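PDB 4JJA: conserved hypothetical exported protein from Bacteroides fragilis, which is of unknown function but may act as a peptidoglycan beta-N-acetylmuramidase, the activity generally assigned to its family. Local coordinates for residues 23-28 / 102-107; 52-57 / 79-84. All blocks are in the same frame, centred on the assembly; numbering follows the deposited sequence.

Interaction 1 of 2, residues 23-28 / 102-107; sequences KRIAIF and FDILIV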
loop_
_atom_site.group_PDB
_atom_site.type_symbol
_atom_site.label_atom_id
_atom_site.label_comp_id
_atom_site.label_asym_id
_atom_site.label_seq_id
_atom_site.Cartn_x
_atom_site.Cartn_y
_atom_site.Cartn_z
ATOM N N LYS A 23 -3.254 -24.872 -17.134
ATOM C CA LYS A 23 -2.412 -23.728 -17.442
ATOM C C LYS A 23 -1.129 -23.791 -16.624
ATOM O O LYS A 23 -1.078 -24.337 -15.512
ATOM C CB LYS A 23 -3.134 -22.413 -17.147
ATOM C CG LYS A 23 -4.278 -22.101 -18.147
ATOM C CD LYS A 23 -4.784 -20.675 -17.950
ATOM C CE LYS A 23 -5.788 -20.261 -19.002
ATOM N NZ LYS A 23 -7.026 -21.075 -18.943
ATOM N N ARG A 24 -0.075 -23.218 -17.173
ATOM C CA ARG A 24 1.149 -22.997 -16.429
ATOM C C ARG A 24 0.985 -21.678 -15.680
ATOM O O ARG A 24 0.641 -20.676 -16.267
ATOM C CB ARG A 24 2.324 -22.909 -17.377
ATOM C CG ARG A 24 2.609 -24.185 -18.187
ATOM C CD ARG A 24 3.602 -23.894 -19.297
ATOM N NE ARG A 24 3.051 -22.918 -20.283
ATOM C CZ ARG A 24 3.777 -22.114 -21.074
ATOM N NH1 ARG A 24 5.099 -22.124 -20.992
ATOM N NH2 ARG A 24 3.195 -21.267 -21.918
ATOM N N ILE A 25 1.217 -21.701 -14.372
ATOM C CA ILE A 25 0.771 -20.617 -13.485
ATOM C C ILE A 25 1.973 -19.960 -12.800
ATOM O O ILE A 25 2.853 -20.629 -12.258
ATOM C CB ILE A 25 -0.204 -21.163 -12.408
ATOM C CG1 ILE A 25 -1.450 -21.778 -13.057
ATOM C CG2 ILE A 25 -0.587 -20.055 -11.381
ATOM C CD1 ILE A 25 -2.142 -22.759 -12.177
ATOM N N ALA A 26 2.023 -18.646 -12.841
ATOM C CA ALA A 26 2.905 -17.862 -11.972
ATOM C C ALA A 26 2.050 -17.123 -10.969
ATOM O O ALA A 26 0.919 -16.815 -11.251
ATOM C CB ALA A 26 3.700 -16.847 -12.776
ATOM N N ILE A 27 2.625 -16.829 -9.811
ATOM C CA ILE A 27 1.929 -16.104 -8.741
ATOM C C ILE A 27 2.756 -14.887 -8.320
ATOM O O ILE A 27 3.982 -15.011 -8.133
ATOM C CB ILE A 27 1.708 -16.979 -7.544
ATOM C CG1 ILE A 27 0.927 -18.239 -7.895
ATOM C CG2 ILE A 27 1.032 -16.198 -6.434
ATOM C CD1 ILE A 27 0.945 -19.239 -6.811
ATOM N N PHE A 28 2.089 -13.734 -8.141
ATOM C CA PHE A 28 2.647 -12.545 -7.518
ATOM C C PHE A 28 2.024 -12.446 -6.160
ATOM O O PHE A 28 0.810 -12.231 -6.030
ATOM C CB PHE A 28 2.379 -11.295 -8.334
ATOM C CG PHE A 28 2.769 -10.001 -7.644
ATOM C CD1 PHE A 28 4.070 -9.740 -7.341
ATOM C CD2 PHE A 28 1.827 -9.039 -7.334
ATOM C CE1 PHE A 28 4.434 -8.526 -6.720
ATOM C CE2 PHE A 28 2.158 -7.864 -6.716
ATOM C CZ PHE A 28 3.444 -7.608 -6.405
ATOM N N PHE A 102 5.131 -19.229 -18.359
ATOM C CA PHE A 102 3.759 -19.336 -17.835
ATOM C C PHE A 102 2.717 -18.796 -18.775
ATOM O O PHE A 102 3.005 -17.997 -19.657
ATOM C CB PHE A 102 3.622 -18.654 -16.454
ATOM C CG PHE A 102 3.815 -17.153 -16.449
ATOM C CD1 PHE A 102 5.075 -16.618 -16.275
ATOM C CD2 PHE A 102 2.739 -16.289 -16.596
ATOM C CE1 PHE A 102 5.281 -15.233 -16.236
ATOM C CE2 PHE A 102 2.916 -14.906 -16.544
ATOM C CZ PHE A 102 4.191 -14.372 -16.376
ATOM N N ASP A 103 1.475 -19.229 -18.553
ATOM C CA ASP A 103 0.313 -18.803 -19.320
ATOM C C ASP A 103 -0.509 -17.733 -18.577
ATOM O O ASP A 103 -1.107 -16.870 -19.181
ATOM C CB ASP A 103 -0.627 -20.027 -19.555
ATOM C CG ASP A 103 0.017 -21.129 -20.362
ATOM O OD1 ASP A 103 0.488 -20.813 -21.476
ATOM O OD2 ASP A 103 0.110 -22.305 -19.880
ATOM N N ILE A 104 -0.544 -17.816 -17.255
ATOM C CA ILE A 104 -1.404 -16.969 -16.448
ATOM C C ILE A 104 -0.647 -16.574 -15.199
ATOM O O ILE A 104 0.053 -17.370 -14.618
ATOM C CB ILE A 104 -2.751 -17.649 -16.131
ATOM C CG1 ILE A 104 -3.731 -16.686 -15.446
ATOM C CG2 ILE A 104 -2.547 -18.906 -15.352
ATOM C CD1 ILE A 104 -5.203 -17.113 -15.641
ATOM N N LEU A 105 -0.731 -15.293 -14.839
ATOM C CA LEU A 105 -0.174 -14.772 -13.604
ATOM C C LEU A 105 -1.312 -14.472 -12.640
ATOM O O LEU A 105 -2.264 -13.748 -12.998
ATOM C CB LEU A 105 0.559 -13.489 -13.886
ATOM C CG LEU A 105 1.091 -12.753 -12.661
ATOM C CD1 LEU A 105 2.154 -13.532 -11.944
ATOM C CD2 LEU A 105 1.653 -11.377 -13.122
ATOM N N ILE A 106 -1.208 -15.008 -11.419
ATOM C CA ILE A 106 -2.188 -14.720 -10.344
ATOM C C ILE A 106 -1.608 -13.659 -9.429
ATOM O O ILE A 106 -0.525 -13.833 -8.929
ATOM C CB ILE A 106 -2.496 -15.964 -9.517
ATOM C CG1 ILE A 106 -2.987 -17.090 -10.398
ATOM C CG2 ILE A 106 -3.574 -15.649 -8.506
ATOM C CD1 ILE A 106 -3.207 -18.388 -9.680
ATOM N N VAL A 107 -2.370 -12.596 -9.185
ATOM C CA VAL A 107 -2.078 -11.635 -8.136
ATOM C C VAL A 107 -2.917 -11.987 -6.893
ATOM O O VAL A 107 -4.135 -12.087 -6.954
ATOM C CB VAL A 107 -2.418 -10.217 -8.595
ATOM C CG1 VAL A 107 -2.300 -9.204 -7.417
ATOM C CG2 VAL A 107 -1.596 -9.806 -9.831
#
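Strands 24-28 and 104-107 pair in parallel at the middle of a six-stranded sheet, Ile25 lying level with Ile104 and Phe28 with Val107, and a salt bridge between Arg24 and Asp103 closes the N-terminal end of the pair. The backbone ladder runs from Ile104 N through Ala26 and Ile106 to Phe28 N, whose bond to Ile106 O is 2.7 Å long and nearly straight. At its start Arg24 O takes two donors, Ile104 N and Asp103 N, joining the ladder to the residue just before strand 104-107. Arg24 grips the carboxylate side-on: NE reaches Asp103 OD2 at 3.0 Å and NH2 reaches Asp103 OD1 at 2.8 Å, both from above the carboxylate plane, the two flat groups being turned 65° apart. A bend at chi3 (-63°) turns the guanidinium so that NE and NH2 face the Asp103 carboxylate, while NH1 bonds to Lys100 O. Asp103 OD2 also receives Arg24 N at 2.9 Å, on its anti side. Beyond this polar end, Ala26 CB sits over one face of the Phe102 ring, 3.8 Å from its centroid, a CH-pi contact. Leu105 CD1 packs against the same methyl and continues this face toward Phe28, beneath helix 119-132. On the other face Ile25 touches Ile104 and Ile106 of the partner strand, its CG1 lying 3.8 Å from Ile104 CG2 and its CG2 lying 3.5 Å from Ile106 CD1. The chemistry thus divides along the strands: three bonds from one arginine hold the aspartate at the partly exposed end, whereas between two apolar faces the ladder satisfies alternate amides and carbonyls, Ile25 and Ile27 turning theirs to strand 50-56.

Interaction 2 of 2, residues 52-57 / 79-84; sequences VAIFSP and TGVPIL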
loop_
_atom_site.group_PDB
_atom_site.type_symbol
_atom_site.label_atom_id
_atom_site.label_comp_id
_atom_site.label_asym_id
_atom_site.label_seq_id
_atom_site.Cartn_x
_atom_site.Cartn_y
_atom_site.Cartn_z
ATOM N N VAL A 52 4.638 -22.666 -11.737
ATOM C CA VAL A 52 5.982 -22.706 -12.304
ATOM C C VAL A 52 6.868 -21.602 -11.792
ATOM O O VAL A 52 8.093 -21.681 -11.974
ATOM C CB VAL A 52 5.919 -22.666 -13.851
ATOM C CG1 VAL A 52 5.118 -23.871 -14.387
ATOM C CG2 VAL A 52 5.424 -21.384 -14.399
ATOM N N ALA A 53 6.294 -20.563 -11.170
ATOM C CA ALA A 53 7.085 -19.463 -10.687
ATOM C C ALA A 53 6.312 -18.600 -9.715
ATOM O O ALA A 53 5.123 -18.493 -9.794
ATOM C CB ALA A 53 7.561 -18.579 -11.849
ATOM N N ILE A 54 7.036 -18.021 -8.780
ATOM C CA ILE A 54 6.493 -16.992 -7.939
ATOM C C ILE A 54 7.307 -15.693 -7.975
ATOM O O ILE A 54 8.536 -15.714 -7.894
ATOM C CB ILE A 54 6.272 -17.517 -6.572
ATOM C CG1 ILE A 54 7.518 -17.998 -5.885
ATOM C CG2 ILE A 54 5.319 -18.722 -6.651
ATOM C CD1 ILE A 54 7.193 -19.090 -4.837
ATOM N N PHE A 55 6.614 -14.574 -8.162
ATOM C CA PHE A 55 7.196 -13.250 -8.129
ATOM C C PHE A 55 6.864 -12.632 -6.784
ATOM O O PHE A 55 5.716 -12.664 -6.357
ATOM C CB PHE A 55 6.554 -12.406 -9.216
ATOM C CG PHE A 55 6.903 -12.826 -10.632
ATOM C CD1 PHE A 55 8.094 -12.420 -11.194
ATOM C CD2 PHE A 55 6.001 -13.537 -11.419
ATOM C CE1 PHE A 55 8.422 -12.799 -12.486
ATOM C CE2 PHE A 55 6.323 -13.914 -12.712
ATOM C CZ PHE A 55 7.532 -13.550 -13.243
ATOM N N SER A 56 7.860 -12.081 -6.111
ATOM C CA SER A 56 7.609 -11.467 -4.820
ATOM C C SER A 56 8.139 -10.044 -4.809
ATOM O O SER A 56 9.171 -9.787 -5.401
ATOM C CB SER A 56 8.240 -12.269 -3.707
ATOM O OG SER A 56 8.062 -11.580 -2.470
ATOM N N PRO A 57 7.425 -9.122 -4.152
ATOM C CA PRO A 57 8.048 -7.806 -3.913
ATOM C C PRO A 57 9.106 -7.836 -2.755
ATOM O O PRO A 57 9.764 -6.827 -2.533
ATOM C CB PRO A 57 6.847 -6.943 -3.557
ATOM C CG PRO A 57 5.920 -7.854 -2.822
ATOM C CD PRO A 57 6.122 -9.244 -3.463
ATOM N N THR A 79 8.547 -26.413 -1.937
ATOM C CA THR A 79 7.901 -26.853 -3.167
ATOM C C THR A 79 8.793 -26.981 -4.401
ATOM O O THR A 79 8.377 -27.568 -5.408
ATOM C CB THR A 79 6.780 -25.844 -3.534
ATOM O OG1 THR A 79 7.382 -24.613 -3.925
ATOM C CG2 THR A 79 5.814 -25.593 -2.348
ATOM N N GLY A 80 9.990 -26.397 -4.362
ATOM C CA GLY A 80 10.846 -26.326 -5.544
ATOM C C GLY A 80 10.484 -25.331 -6.655
ATOM O O GLY A 80 11.113 -25.325 -7.735
ATOM N N VAL A 81 9.450 -24.505 -6.440
ATOM C CA VAL A 81 9.078 -23.495 -7.419
ATOM C C VAL A 81 10.115 -22.334 -7.423
ATOM O O VAL A 81 10.434 -21.845 -6.373
ATOM C CB VAL A 81 7.662 -22.989 -7.078
ATOM C CG1 VAL A 81 7.245 -21.883 -7.999
ATOM C CG2 VAL A 81 6.676 -24.172 -7.132
ATOM N N PRO A 82 10.620 -21.899 -8.592
ATOM C CA PRO A 82 11.524 -20.733 -8.559
ATOM C C PRO A 82 10.868 -19.446 -8.000
ATOM O O PRO A 82 9.669 -19.193 -8.228
ATOM C CB PRO A 82 11.950 -20.562 -10.020
ATOM C CG PRO A 82 10.982 -21.319 -10.834
ATOM C CD PRO A 82 10.394 -22.394 -9.956
ATOM N N ILE A 83 11.658 -18.663 -7.266
ATOM C CA ILE A 83 11.219 -17.426 -6.593
ATOM C C ILE A 83 11.930 -16.234 -7.173
ATOM O O ILE A 83 13.177 -16.176 -7.124
ATOM C CB ILE A 83 11.570 -17.426 -5.111
ATOM C CG1 ILE A 83 10.876 -18.541 -4.361
ATOM C CG2 ILE A 83 11.231 -16.087 -4.463
ATOM C CD1 ILE A 83 11.258 -18.564 -2.909
ATOM N N LEU A 84 11.168 -15.263 -7.675
ATOM C CA LEU A 84 11.732 -14.138 -8.429
ATOM C C LEU A 84 11.419 -12.784 -7.738
ATOM O O LEU A 84 10.281 -12.372 -7.654
ATOM C CB LEU A 84 11.247 -14.173 -9.882
ATOM C CG LEU A 84 11.294 -15.587 -10.508
ATOM C CD1 LEU A 84 10.513 -15.651 -11.851
ATOM C CD2 LEU A 84 12.727 -16.077 -10.704
#
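Leu84 and Ile54, which bury the most surface here, meet through the backbone, while their side chains pack on opposite faces of the sheet: Leu84 N donates to Ile54 O at 2.7 Å. Bonds from Ile54 N to Pro82 O and from Ser56 N to Leu84 O complete a short parallel ladder. On one face of the sheet Leu84 CD1 approaches the Phe55 ring obliquely, coming within 3.6 Å of CE1, and the same methyl brushes Ala53 CB. The Phe55 ring also packs on Ala26 and Phe28 of the next strand. Ile54 works on the other face. With chi1 at 61°, its CG1 branch stands between the backbone N and carbonyl carbon and meets Ile83 CG1 at 3.7 Å; its CG2 turns instead to Val81 CG1, 3.9 Å away. Val81, the third main contributor, lies just before the ladder begins, and its CG1 comes to 3.6 Å from Ala53 N. Just before it, Thr79 OG1 accepts from Val81 N in an ST turn and also bonds to Asp76. This is the edge pairing of a parallel alpha/beta sheet, with 83-85 as the outermost strand, consistent with the Rossmann-like class of the N-terminal family region.

How the interactions relate
From the N terminus, strand 24-28 comes first and helix 40-46 leads on to strand 50-56, which lies alongside it. The chain then passes through a 21-residue connection, part of it not modelled, and returns as 79-84; interaction 2 closes this loop. Helix 96-99 follows, and strand 104-107 settles on the other side of strand 24-28, so interaction 1 closes a larger loop within which interaction 2 is nested. The two contacts, their centres about 10 Å apart, share one sheet. Probable hydrogen bonds from Val52 N to Ile25 O and from Phe55 N to Ile27 O join them. With this pairing between them, the two contacts give the order 83-85, 50-56, 24-28, 104-107, linking the sheet's edge to its middle.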